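Local coordinates for L-asparagine oxygenase (Streptomyces coelicolor, PDB 2OG5), which catalyses the iron(II)- and 2-oxoglutarate-dependent 3-hydroxylation of L-asparagine, supplying a building block of the calcium-dependent lipopeptide antibiotic, at residues R35-L40 and V101-P106; R92-D97 and C211-L216; F191-C196 and T330-D335; A205-A210 and V292-L297. All blocks are in the same frame, centred on the assembly; numbering follows the deposited sequence.

Contact 1. Residues R35-L40 and V101-P106; sequences RYDVTL and VLRGLP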
loop_
_atom_site.group_PDB
_atom_site.type_symbol
_atom_site.label_atom_id
_atom_site.label_comp_id
_atom_site.label_asym_id
_atom_site.label_seq_id
_atom_site.Cartn_x
_atom_site.Cartn_y
_atom_site.Cartn_z
ATOM N N ARG A 35 12.016 -11.148 -11.507
ATOM C CA ARG A 35 11.600 -11.616 -10.187
ATOM C C ARG A 35 10.763 -10.581 -9.424
ATOM O O ARG A 35 10.451 -10.797 -8.250
ATOM C CB ARG A 35 12.801 -12.079 -9.351
ATOM C CG ARG A 35 13.759 -10.996 -8.889
ATOM C CD ARG A 35 14.997 -11.651 -8.285
ATOM N NE ARG A 35 16.050 -10.690 -7.964
ATOM C CZ ARG A 35 16.863 -10.123 -8.854
ATOM N NH1 ARG A 35 16.762 -10.396 -10.154
ATOM N NH2 ARG A 35 17.790 -9.267 -8.440
ATOM N N TYR A 36 10.404 -9.473 -10.078
ATOM C CA TYR A 36 9.459 -8.503 -9.500
ATOM C C TYR A 36 8.109 -8.506 -10.216
ATOM O O TYR A 36 7.263 -7.648 -9.978
ATOM C CB TYR A 36 10.083 -7.104 -9.464
ATOM C CG TYR A 36 11.389 -7.132 -8.720
ATOM C CD1 TYR A 36 11.415 -7.319 -7.342
ATOM C CD2 TYR A 36 12.602 -7.050 -9.398
ATOM C CE1 TYR A 36 12.616 -7.388 -6.650
ATOM C CE2 TYR A 36 13.805 -7.112 -8.717
ATOM C CZ TYR A 36 13.808 -7.284 -7.348
ATOM O OH TYR A 36 15.006 -7.361 -6.677
ATOM N N ASP A 37 7.911 -9.494 -11.079
ATOM C CA ASP A 37 6.644 -9.686 -11.760
ATOM C C ASP A 37 6.438 -11.189 -11.842
ATOM O O ASP A 37 7.007 -11.857 -12.713
ATOM C CB ASP A 37 6.675 -9.023 -13.139
ATOM C CG ASP A 37 5.341 -9.078 -13.851
ATOM O OD1 ASP A 37 4.494 -9.923 -13.495
ATOM O OD2 ASP A 37 5.145 -8.287 -14.796
ATOM N N VAL A 38 5.643 -11.717 -10.919
ATOM C CA VAL A 38 5.497 -13.155 -10.743
ATOM C C VAL A 38 4.089 -13.595 -11.092
ATOM O O VAL A 38 3.131 -13.157 -10.473
ATOM C CB VAL A 38 5.794 -13.564 -9.286
ATOM C CG1 VAL A 38 5.639 -15.075 -9.113
ATOM C CG2 VAL A 38 7.192 -13.100 -8.884
ATOM N N THR A 39 3.962 -14.472 -12.085
ATOM C CA THR A 39 2.676 -15.071 -12.401
ATOM C C THR A 39 2.659 -16.462 -11.781
ATOM O O THR A 39 3.553 -17.272 -12.041
ATOM C CB THR A 39 2.427 -15.143 -13.925
ATOM O OG1 THR A 39 2.367 -13.817 -14.465
ATOM C CG2 THR A 39 1.111 -15.852 -14.227
ATOM N N LEU A 40 1.665 -16.725 -10.943
ATOM C CA LEU A 40 1.513 -18.043 -10.344
ATOM C C LEU A 40 1.247 -19.066 -11.446
ATOM O O LEU A 40 0.459 -18.804 -12.357
ATOM C CB LEU A 40 0.352 -18.061 -9.342
ATOM C CG LEU A 40 0.629 -17.544 -7.926
ATOM C CD1 LEU A 40 1.049 -16.073 -7.915
ATOM C CD2 LEU A 40 -0.599 -17.766 -7.043
ATOM N N VAL A 101 4.719 -7.232 -8.359
ATOM C CA VAL A 101 3.342 -7.598 -8.657
ATOM C C VAL A 101 3.252 -9.113 -8.790
ATOM O O VAL A 101 4.096 -9.727 -9.434
ATOM C CB VAL A 101 2.821 -6.889 -9.902
ATOM C CG1 VAL A 101 1.373 -7.280 -10.161
ATOM C CG2 VAL A 101 2.945 -5.398 -9.718
ATOM N N LEU A 102 2.278 -9.707 -8.105
ATOM C CA LEU A 102 1.967 -11.127 -8.227
ATOM C C LEU A 102 0.657 -11.225 -8.998
ATOM O O LEU A 102 -0.269 -10.470 -8.725
ATOM C CB LEU A 102 1.805 -11.783 -6.851
ATOM C CG LEU A 102 3.039 -12.220 -6.048
ATOM C CD1 LEU A 102 4.069 -11.158 -5.971
ATOM C CD2 LEU A 102 2.561 -12.635 -4.655
ATOM N N ARG A 103 0.584 -12.152 -9.947
ATOM C CA ARG A 103 -0.598 -12.299 -10.802
ATOM C C ARG A 103 -1.138 -13.703 -10.649
ATOM O O ARG A 103 -0.368 -14.649 -10.578
ATOM C CB ARG A 103 -0.222 -12.064 -12.264
ATOM C CG ARG A 103 0.484 -10.756 -12.510
ATOM C CD ARG A 103 0.837 -10.587 -13.974
ATOM N NE ARG A 103 1.638 -9.382 -14.187
ATOM C CZ ARG A 103 1.267 -8.335 -14.924
ATOM N NH1 ARG A 103 0.090 -8.303 -15.546
ATOM N NH2 ARG A 103 2.090 -7.299 -15.045
ATOM N N GLY A 104 -2.455 -13.840 -10.607
ATOM C CA GLY A 104 -3.091 -15.156 -10.556
ATOM C C GLY A 104 -3.551 -15.567 -9.172
ATOM O O GLY A 104 -3.813 -16.749 -8.932
ATOM N N LEU A 105 -3.666 -14.601 -8.263
ATOM C CA LEU A 105 -4.170 -14.865 -6.921
ATOM C C LEU A 105 -5.683 -15.044 -6.960
ATOM O O LEU A 105 -6.349 -14.520 -7.859
ATOM C CB LEU A 105 -3.774 -13.738 -5.962
ATOM C CG LEU A 105 -2.283 -13.745 -5.617
ATOM C CD1 LEU A 105 -1.868 -12.412 -5.064
ATOM C CD2 LEU A 105 -1.941 -14.880 -4.644
ATOM N N PRO A 106 -6.232 -15.791 -5.988
ATOM C CA PRO A 106 -7.658 -16.089 -6.052
ATOM C C PRO A 106 -8.505 -14.897 -5.647
ATOM O O PRO A 106 -8.240 -14.269 -4.621
ATOM C CB PRO A 106 -7.824 -17.240 -5.056
ATOM C CG PRO A 106 -6.721 -17.055 -4.079
ATOM C CD PRO A 106 -5.586 -16.406 -4.814
#

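Contact 2. Residues R92-D97 and C211-L216; sequences RDSGPD and CVRRVL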
loop_
_atom_site.group_PDB
_atom_site.type_symbol
_atom_site.label_atom_id
_atom_site.label_comp_id
_atom_site.label_asym_id
_atom_site.label_seq_id
_atom_site.Cartn_x
_atom_site.Cartn_y
_atom_site.Cartn_z
ATOM N N ARG A 92 13.826 -8.895 1.490
ATOM C CA ARG A 92 15.267 -8.683 1.671
ATOM C C ARG A 92 15.808 -7.579 0.763
ATOM O O ARG A 92 16.687 -6.816 1.167
ATOM C CB ARG A 92 16.022 -9.989 1.431
ATOM C CG ARG A 92 17.547 -9.900 1.514
ATOM C CD ARG A 92 18.009 -9.366 2.835
ATOM N NE ARG A 92 19.467 -9.240 2.895
ATOM C CZ ARG A 92 20.121 -8.125 2.595
ATOM N NH1 ARG A 92 19.466 -7.046 2.181
ATOM N NH2 ARG A 92 21.438 -8.085 2.703
ATOM N N ASP A 93 15.296 -7.522 -0.463
ATOM C CA ASP A 93 15.719 -6.533 -1.449
ATOM C C ASP A 93 14.554 -6.268 -2.403
ATOM O O ASP A 93 14.192 -7.128 -3.196
ATOM C CB ASP A 93 16.936 -7.064 -2.207
ATOM C CG ASP A 93 17.484 -6.085 -3.227
ATOM O OD1 ASP A 93 16.838 -5.052 -3.520
ATOM O OD2 ASP A 93 18.594 -6.356 -3.742
ATOM N N SER A 94 13.958 -5.082 -2.300
ATOM C CA SER A 94 12.785 -4.757 -3.108
ATOM C C SER A 94 13.145 -4.269 -4.518
ATOM O O SER A 94 12.263 -3.945 -5.312
ATOM C CB SER A 94 11.892 -3.760 -2.371
ATOM O OG SER A 94 12.612 -2.604 -2.009
ATOM N N GLY A 95 14.435 -4.249 -4.836
ATOM C CA GLY A 95 14.892 -4.001 -6.194
ATOM C C GLY A 95 14.846 -2.546 -6.616
ATOM O O GLY A 95 14.439 -1.680 -5.862
ATOM N N PRO A 96 15.270 -2.270 -7.850
ATOM C CA PRO A 96 15.380 -0.890 -8.305
ATOM C C PRO A 96 14.064 -0.109 -8.383
ATOM O O PRO A 96 14.102 1.113 -8.362
ATOM C CB PRO A 96 16.031 -1.025 -9.692
ATOM C CG PRO A 96 15.784 -2.414 -10.106
ATOM C CD PRO A 96 15.717 -3.236 -8.867
ATOM N N ASP A 97 12.922 -0.791 -8.485
ATOM C CA ASP A 97 11.630 -0.113 -8.504
ATOM C C ASP A 97 10.872 -0.211 -7.183
ATOM O O ASP A 97 9.805 0.380 -7.037
ATOM C CB ASP A 97 10.776 -0.654 -9.636
ATOM C CG ASP A 97 11.386 -0.366 -10.974
ATOM O OD1 ASP A 97 11.474 0.829 -11.306
ATOM O OD2 ASP A 97 11.789 -1.324 -11.677
ATOM N N CYS A 211 10.439 4.907 -7.508
ATOM C CA CYS A 211 11.399 4.526 -6.478
ATOM C C CYS A 211 12.546 5.507 -6.422
ATOM O O CYS A 211 13.088 5.909 -7.464
ATOM C CB CYS A 211 11.910 3.115 -6.761
ATOM S SG CYS A 211 12.960 2.399 -5.478
ATOM N N VAL A 212 12.925 5.887 -5.206
ATOM C CA VAL A 212 14.077 6.769 -4.996
ATOM C C VAL A 212 15.356 6.193 -5.622
ATOM O O VAL A 212 16.249 6.954 -6.008
ATOM C CB VAL A 212 14.309 7.070 -3.496
ATOM C CG1 VAL A 212 14.796 5.836 -2.753
ATOM C CG2 VAL A 212 15.294 8.236 -3.320
ATOM N N ARG A 213 15.440 4.870 -5.760
ATOM C CA ARG A 213 16.607 4.227 -6.399
ATOM C C ARG A 213 16.773 4.584 -7.881
ATOM O O ARG A 213 17.901 4.636 -8.386
ATOM C CB ARG A 213 16.550 2.703 -6.256
ATOM C CG ARG A 213 16.684 2.235 -4.820
ATOM C CD ARG A 213 16.495 0.737 -4.646
ATOM N NE ARG A 213 16.712 0.419 -3.238
ATOM C CZ ARG A 213 16.013 -0.466 -2.524
ATOM N NH1 ARG A 213 15.044 -1.178 -3.059
ATOM N NH2 ARG A 213 16.301 -0.636 -1.246
ATOM N N ARG A 214 15.656 4.800 -8.577
ATOM C CA ARG A 214 15.694 5.221 -9.978
ATOM C C ARG A 214 16.045 6.685 -10.112
ATOM O O ARG A 214 16.651 7.067 -11.104
ATOM C CB ARG A 214 14.358 4.999 -10.693
ATOM C CG ARG A 214 13.894 3.561 -10.818
ATOM C CD ARG A 214 14.808 2.749 -11.711
ATOM N NE ARG A 214 14.191 1.500 -12.159
ATOM C CZ ARG A 214 14.828 0.561 -12.854
ATOM N NH1 ARG A 214 16.097 0.728 -13.210
ATOM N NH2 ARG A 214 14.191 -0.544 -13.216
ATOM N N VAL A 215 15.650 7.517 -9.151
ATOM C CA VAL A 215 15.812 8.959 -9.324
ATOM C C VAL A 215 17.059 9.553 -8.683
ATOM O O VAL A 215 17.606 10.509 -9.231
ATOM C CB VAL A 215 14.567 9.776 -8.887
ATOM C CG1 VAL A 215 13.296 9.179 -9.496
ATOM C CG2 VAL A 215 14.448 9.862 -7.410
ATOM N N LEU A 216 17.518 9.008 -7.556
ATOM C CA LEU A 216 18.648 9.617 -6.833
ATOM C C LEU A 216 19.855 9.938 -7.733
ATOM O O LEU A 216 20.372 11.048 -7.662
ATOM C CB LEU A 216 19.073 8.771 -5.622
ATOM C CG LEU A 216 20.174 9.387 -4.745
ATOM C CD1 LEU A 216 19.712 10.690 -4.115
ATOM C CD2 LEU A 216 20.618 8.416 -3.662
HETATM O O HOH W 1 15.476 -3.206 -0.335
HETATM O O HOH W 2 10.238 3.086 -10.386
#

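Contact 3. Residues F191-C196 and T330-D335; sequences FVMLLC and TFVLTD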
loop_
_atom_site.group_PDB
_atom_site.type_symbol
_atom_site.label_atom_id
_atom_site.label_comp_id
_atom_site.label_asym_id
_atom_site.label_seq_id
_atom_site.Cartn_x
_atom_site.Cartn_y
_atom_site.Cartn_z
ATOM N N PHE A 191 5.231 -1.829 4.007
ATOM C CA PHE A 191 4.704 -2.179 2.679
ATOM C C PHE A 191 3.242 -1.793 2.584
ATOM O O PHE A 191 2.507 -1.883 3.577
ATOM C CB PHE A 191 4.846 -3.673 2.364
ATOM C CG PHE A 191 6.254 -4.176 2.430
ATOM C CD1 PHE A 191 7.136 -3.980 1.373
ATOM C CD2 PHE A 191 6.697 -4.871 3.537
ATOM C CE1 PHE A 191 8.432 -4.434 1.446
ATOM C CE2 PHE A 191 8.001 -5.341 3.606
ATOM C CZ PHE A 191 8.870 -5.105 2.561
ATOM N N VAL A 192 2.819 -1.406 1.379
ATOM C CA VAL A 192 1.410 -1.211 1.059
ATOM C C VAL A 192 1.034 -2.236 -0.002
ATOM O O VAL A 192 1.690 -2.315 -1.047
ATOM C CB VAL A 192 1.148 0.195 0.505
ATOM C CG1 VAL A 192 -0.336 0.370 0.128
ATOM C CG2 VAL A 192 1.570 1.252 1.532
ATOM N N MET A 193 0.020 -3.047 0.301
ATOM C CA MET A 193 -0.453 -4.096 -0.600
ATOM C C MET A 193 -1.803 -3.723 -1.168
ATOM O O MET A 193 -2.701 -3.333 -0.419
ATOM C CB MET A 193 -0.571 -5.424 0.148
ATOM C CG MET A 193 0.735 -5.850 0.778
ATOM S SD MET A 193 0.711 -7.555 1.362
ATOM C CE MET A 193 -0.542 -7.429 2.611
ATOM N N LEU A 194 -1.935 -3.850 -2.492
ATOM C CA LEU A 194 -3.166 -3.547 -3.197
ATOM C C LEU A 194 -3.587 -4.764 -4.015
ATOM O O LEU A 194 -2.893 -5.136 -4.974
ATOM C CB LEU A 194 -2.933 -2.372 -4.133
ATOM C CG LEU A 194 -2.615 -1.036 -3.466
ATOM C CD1 LEU A 194 -2.116 -0.029 -4.504
ATOM C CD2 LEU A 194 -3.849 -0.528 -2.746
ATOM N N LEU A 195 -4.693 -5.390 -3.618
ATOM C CA LEU A 195 -5.243 -6.546 -4.332
ATOM C C LEU A 195 -6.395 -6.077 -5.209
ATOM O O LEU A 195 -7.349 -5.474 -4.718
ATOM C CB LEU A 195 -5.742 -7.605 -3.346
ATOM C CG LEU A 195 -6.420 -8.855 -3.912
ATOM C CD1 LEU A 195 -5.437 -9.691 -4.747
ATOM C CD2 LEU A 195 -7.041 -9.667 -2.783
ATOM N N CYS A 196 -6.316 -6.371 -6.501
ATOM C CA CYS A 196 -7.359 -5.946 -7.423
ATOM C C CYS A 196 -8.492 -6.963 -7.463
ATOM O O CYS A 196 -8.282 -8.134 -7.769
ATOM C CB CYS A 196 -6.789 -5.753 -8.819
ATOM S SG CYS A 196 -8.036 -5.284 -10.040
ATOM N N THR A 330 -4.116 -3.547 2.312
ATOM C CA THR A 330 -3.618 -3.856 3.642
ATOM C C THR A 330 -2.189 -3.352 3.794
ATOM O O THR A 330 -1.372 -3.486 2.882
ATOM C CB THR A 330 -3.665 -5.357 3.908
ATOM O OG1 THR A 330 -5.032 -5.749 3.941
ATOM C CG2 THR A 330 -3.001 -5.729 5.224
ATOM N N PHE A 331 -1.928 -2.738 4.946
ATOM C CA PHE A 331 -0.597 -2.276 5.329
ATOM C C PHE A 331 0.166 -3.360 6.069
ATOM O O PHE A 331 -0.418 -4.124 6.851
ATOM C CB PHE A 331 -0.695 -1.066 6.244
ATOM C CG PHE A 331 -1.457 0.100 5.664
ATOM C CD1 PHE A 331 -1.288 0.484 4.348
ATOM C CD2 PHE A 331 -2.340 0.826 6.456
ATOM C CE1 PHE A 331 -1.969 1.564 3.828
ATOM C CE2 PHE A 331 -3.036 1.908 5.940
ATOM C CZ PHE A 331 -2.838 2.284 4.628
ATOM N N VAL A 332 1.477 -3.418 5.838
ATOM C CA VAL A 332 2.367 -4.330 6.545
ATOM C C VAL A 332 3.407 -3.566 7.343
ATOM O O VAL A 332 4.022 -2.623 6.835
ATOM C CB VAL A 332 3.098 -5.242 5.559
ATOM C CG1 VAL A 332 3.952 -6.266 6.298
ATOM C CG2 VAL A 332 2.085 -5.935 4.644
ATOM N N LEU A 333 3.582 -3.993 8.592
ATOM C CA LEU A 333 4.642 -3.538 9.463
ATOM C C LEU A 333 5.679 -4.657 9.560
ATOM O O LEU A 333 5.363 -5.786 9.931
ATOM C CB LEU A 333 4.088 -3.156 10.842
ATOM C CG LEU A 333 3.112 -1.970 10.802
ATOM C CD1 LEU A 333 2.344 -1.828 12.134
ATOM C CD2 LEU A 333 3.822 -0.675 10.458
ATOM N N THR A 334 6.913 -4.340 9.175
ATOM C CA THR A 334 7.983 -5.333 9.181
ATOM C C THR A 334 8.425 -5.730 10.581
ATOM O O THR A 334 8.910 -6.836 10.763
ATOM C CB THR A 334 9.192 -4.833 8.399
ATOM O OG1 THR A 334 9.438 -3.458 8.725
ATOM C CG2 THR A 334 8.920 -4.966 6.907
ATOM N N ASP A 335 8.229 -4.850 11.562
ATOM C CA ASP A 335 8.542 -5.158 12.954
ATOM C C ASP A 335 7.442 -4.583 13.844
ATOM O O ASP A 335 7.558 -3.475 14.368
ATOM C CB ASP A 335 9.912 -4.604 13.343
ATOM C CG ASP A 335 10.377 -5.079 14.716
ATOM O OD1 ASP A 335 9.651 -5.834 15.397
ATOM O OD2 ASP A 335 11.485 -4.680 15.121
#

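Contact 4. Residues A205-A210 and V292-L297; sequences AGLRTA and VTHRLL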
loop_
_atom_site.group_PDB
_atom_site.type_symbol
_atom_site.label_atom_id
_atom_site.label_comp_id
_atom_site.label_asym_id
_atom_site.label_seq_id
_atom_site.Cartn_x
_atom_site.Cartn_y
_atom_site.Cartn_z
ATOM N N ALA A 205 -7.566 4.540 -15.415
ATOM C CA ALA A 205 -6.918 4.460 -14.103
ATOM C C ALA A 205 -5.710 3.531 -14.141
ATOM O O ALA A 205 -5.795 2.406 -14.637
ATOM C CB ALA A 205 -7.905 3.976 -13.045
ATOM N N GLY A 206 -4.595 3.998 -13.599
ATOM C CA GLY A 206 -3.438 3.150 -13.363
ATOM C C GLY A 206 -2.728 3.557 -12.084
ATOM O O GLY A 206 -2.636 4.738 -11.753
ATOM N N LEU A 207 -2.236 2.555 -11.366
ATOM C CA LEU A 207 -1.360 2.773 -10.226
ATOM C C LEU A 207 -0.017 3.235 -10.759
ATOM O O LEU A 207 0.510 2.650 -11.701
ATOM C CB LEU A 207 -1.163 1.465 -9.466
ATOM C CG LEU A 207 -0.140 1.441 -8.318
ATOM C CD1 LEU A 207 -0.583 2.308 -7.166
ATOM C CD2 LEU A 207 0.082 -0.005 -7.881
ATOM N N ARG A 208 0.547 4.269 -10.139
ATOM C CA ARG A 208 1.886 4.729 -10.493
ATOM C C ARG A 208 2.804 4.548 -9.295
ATOM O O ARG A 208 2.449 4.946 -8.182
ATOM C CB ARG A 208 1.875 6.200 -10.911
ATOM C CG ARG A 208 0.945 6.529 -12.094
ATOM C CD ARG A 208 1.336 7.865 -12.711
ATOM N NE ARG A 208 2.514 7.753 -13.573
ATOM C CZ ARG A 208 3.329 8.764 -13.884
ATOM N NH1 ARG A 208 3.133 9.979 -13.396
ATOM N NH2 ARG A 208 4.352 8.561 -14.695
ATOM N N THR A 209 3.966 3.935 -9.511
ATOM C CA THR A 209 4.970 3.785 -8.440
ATOM C C THR A 209 6.307 4.353 -8.909
ATOM O O THR A 209 6.707 4.130 -10.044
ATOM C CB THR A 209 5.131 2.307 -8.004
ATOM O OG1 THR A 209 5.579 1.510 -9.102
ATOM C CG2 THR A 209 3.801 1.756 -7.488
ATOM N N ALA A 210 6.989 5.101 -8.041
ATOM C CA ALA A 210 8.307 5.653 -8.376
ATOM C C ALA A 210 9.275 5.474 -7.215
ATOM O O ALA A 210 8.979 5.855 -6.089
ATOM C CB ALA A 210 8.190 7.114 -8.731
ATOM N N VAL A 292 6.608 3.649 -12.881
ATOM C CA VAL A 292 6.001 2.531 -13.578
ATOM C C VAL A 292 4.502 2.688 -13.377
ATOM O O VAL A 292 4.045 2.946 -12.259
ATOM C CB VAL A 292 6.486 1.168 -13.016
ATOM C CG1 VAL A 292 5.779 0.004 -13.719
ATOM C CG2 VAL A 292 7.995 1.030 -13.134
ATOM N N THR A 293 3.733 2.576 -14.457
ATOM C CA THR A 293 2.291 2.688 -14.387
ATOM C C THR A 293 1.686 1.349 -14.714
ATOM O O THR A 293 2.002 0.764 -15.757
ATOM C CB THR A 293 1.748 3.766 -15.356
ATOM O OG1 THR A 293 2.388 5.017 -15.069
ATOM C CG2 THR A 293 0.242 3.935 -15.214
ATOM N N HIS A 294 0.806 0.898 -13.808
ATOM C CA HIS A 294 0.180 -0.430 -13.802
ATOM C C HIS A 294 -1.364 -0.297 -13.834
ATOM O O HIS A 294 -1.922 0.287 -12.903
ATOM C CB HIS A 294 0.522 -1.201 -12.490
ATOM C CG HIS A 294 1.879 -0.919 -11.894
ATOM N ND1 HIS A 294 2.899 -1.848 -11.903
ATOM C CD2 HIS A 294 2.352 0.143 -11.198
ATOM C CE1 HIS A 294 3.954 -1.351 -11.281
ATOM N NE2 HIS A 294 3.646 -0.146 -10.837
ATOM N N ARG A 295 -2.072 -0.831 -14.842
ATOM C CA ARG A 295 -3.507 -1.004 -14.701
ATOM C C ARG A 295 -3.728 -2.391 -14.111
ATOM O O ARG A 295 -3.510 -3.401 -14.781
ATOM C CB ARG A 295 -4.232 -0.893 -16.036
ATOM C CG ARG A 295 -5.717 -1.089 -15.902
ATOM C CD ARG A 295 -6.410 -0.891 -17.220
ATOM N NE ARG A 295 -7.810 -1.277 -17.136
ATOM C CZ ARG A 295 -8.302 -2.434 -17.576
ATOM N NH1 ARG A 295 -7.527 -3.349 -18.143
ATOM N NH2 ARG A 295 -9.592 -2.673 -17.454
ATOM N N LEU A 296 -4.143 -2.443 -12.856
ATOM C CA LEU A 296 -4.292 -3.722 -12.179
ATOM C C LEU A 296 -5.510 -4.483 -12.699
ATOM O O LEU A 296 -6.524 -3.877 -13.058
ATOM C CB LEU A 296 -4.404 -3.495 -10.668
ATOM C CG LEU A 296 -3.134 -2.946 -10.003
ATOM C CD1 LEU A 296 -3.449 -2.418 -8.592
ATOM C CD2 LEU A 296 -2.051 -4.010 -9.979
ATOM N N LEU A 297 -5.390 -5.806 -12.738
ATOM C CA LEU A 297 -6.450 -6.705 -13.178
ATOM C C LEU A 297 -6.836 -7.638 -12.033
ATOM O O LEU A 297 -6.048 -7.867 -11.115
ATOM C CB LEU A 297 -5.966 -7.558 -14.357
ATOM C CG LEU A 297 -5.514 -6.792 -15.601
ATOM C CD1 LEU A 297 -4.915 -7.757 -16.617
ATOM C CD2 LEU A 297 -6.679 -6.011 -16.187
HETATM O O HOH W 3 4.676 5.788 -16.075
#

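Contact 1. Residues R35-L40 and V101-P106
V101 bonds on both sides of its CA: its N donates to the O of Y36, just ahead of strand 37-39, at 3.0 Å and its O accepts from the N of V38 at 2.9 Å, the alternation expected of parallel strands. Branched V38 and V101 suit the extended backbone. L102 comes next, on the face it shares with V38; its CD1 lies 4.4 Å from V38 CB, and both side chains face helix 81-92, where V38 touches D86 and L102 touches L87. R103 continues the ladder, its N bonding to the O of V38 and its O receiving the N of L40. On the face of D37, T39 and V101, its extended side chain passes T39 OG1 and grips D37 side-on, NE to OD1 at 3.0 Å and NH2 to OD2 at 3.2 Å. The two planes are 17° apart, the nitrogens somewhat out of the carboxylate plane. G104 then turns the chain at a positive phi of 101°, which a residue without a CB adopts easily. Beyond it, L105 CD2 packs 4.0 Å from L40 CD2. R103 divides its guanidinium between D37 and, through NH1, E300; two carboxylates probably balance its charge and tie strand 37-39 to E300.

Contact 2. Residues R92-D97 and C211-L216
R213 NH1 is shared by two acceptors: it donates to G95 O at 2.9 Å, in the guanidinium plane, and to S94 OG at 3.0 Å, tilted slightly from it. Arginine suits this place because its extended chain spans the gap from the helix to the loop; NE forms a salt bridge with D259, and NH2 donates to a water that also accepts from S94 N. S94 OG is further bonded to D305, while D93 OD1 accepts from G95 N in an Asx turn that shapes the loop. The second arginine, R214, bends at chi2 (-66°), bringing its guanidinium back over P96: P96 CB lies 3.7 Å from CZ, over the centre of one face. Its edge grips D97, with NE to OD1 at 2.9 Å and NH2 to OD2 at 3.0 Å, although the two planes stand 53° apart. C211 packs its SG 3.4 Å from P96 O, an oxygen buried without a polar partner. The same sulfur caps the helix by accepting from R213 N. The loop 92-97, running from helix 81-92 to strand 99-103, is thus fastened to the short helix 212-215, while V215 on that helix packs against helix 274-290.

Contact 3. Residues F191-C196 and T330-D335
With chi1 of -57° and a bend at chi3 (-64°), M193 carries its CE alongside T330 and against V332, where CE lies 3.6 Å from V332 CG2; the chi1 of V332 (-176°) puts that methyl beside its own backbone N. These residues belong to two antiparallel strands at the heart of the jelly-roll fold. F191 with V332 and M193 with T330 are hydrogen-bonded pairs, the shortest bond being V332 N to F191 O at 2.9 Å. Between them V192 and F331 form a non-hydrogen-bonded pair on the opposite face, V192 CG2 lying 4.1 Å from F331 CD1. That face turns to the active site: F331 touches E149 and E181, both residues that bind L-asparagine, and the V192 side chain comes within about 6 Å of the bound sodium ion. Beta-branched valines and flat phenylalanine suit such extended, buried positions. On the other face the flexible thioether of M193 can follow the contours of helix 128-140, touching L133, T136 and A137. T330 keeps its hydroxyl satisfied there by bonding to L154 O, and its CB and CG2 accompany the methionine. Toward the end of the pair F191 presents a ring edge to V332 CG1, while T334, whose N bonds to D190, brings its CG2 to 3.4 Å from F191 CE2.

Contact 4. Residues A205-A210 and V292-L297
H294 and L207 exchange two backbone bonds, H294 N to L207 O and L207 N to H294 O, each 2.8 Å; the first is nearly straight at 167°, the second more bent at 138°. T209 and V292 form a like pair, with T209 N to V292 O and V292 N to T209 O both at 2.9 Å. Side chains add polar links on both faces. T209 OG1 lies between its own backbone N and carbonyl carbon (chi1 61°), which aims it at the edge of the H294 imidazole, 3.1 Å from NE2 in one of two modelled conformers, so this bond is less certain. Histidine and threonine can each donate or accept here, and the hydroxyl oxygen lies close to the ring plane. On the other face R208 bends at chi3, and its NE reaches T293 OG1 at 3.1 Å, in the guanidinium plane; a water joins R208 NH2 to the same hydroxyl, while NH1 forms a salt bridge with D288. This ladder adds outermost strand 292-294 to strand 207-211 of the four-stranded antiparallel sheet, whose strands 176-179 and 309-313 carry the metal ligands H179 and H311. T209 itself lies close to H311, and A205 touches R325, which binds 2-oxoglutarate. Outward from the ladder, G206 closes on H294 O, its CA 3.3 Å away, where a side chain would run into T293 CG2. L207 CD2 lies 4.3 Å from L296 CD1, and both leucines continue inward onto A302 of strand 301-305.

Overall arrangement
From the N terminus, strand 37-39 pairs with strand 99-103 in contact 1, closing a loop made largely of helices. Contact 2 crosses it in the chain: its first segment, 92-97, lies inside that loop, where G95 CA packs against Y36 OH, and its second follows directly on strand 207-211. Contact 3 spans from strand 191-196 to strand 326-333, crossing contact 2 and enclosing contact 4. Contacts 1 and 3 belong to the larger mixed sheet, contact 4 to the four-stranded one; the sheets meet where L194 packs on L207, while C196 touches L296 and L297 in the loop after strand 292-294. Contact 2 ties the loop ahead of strand 99-103 to the helix beyond strand 207-211.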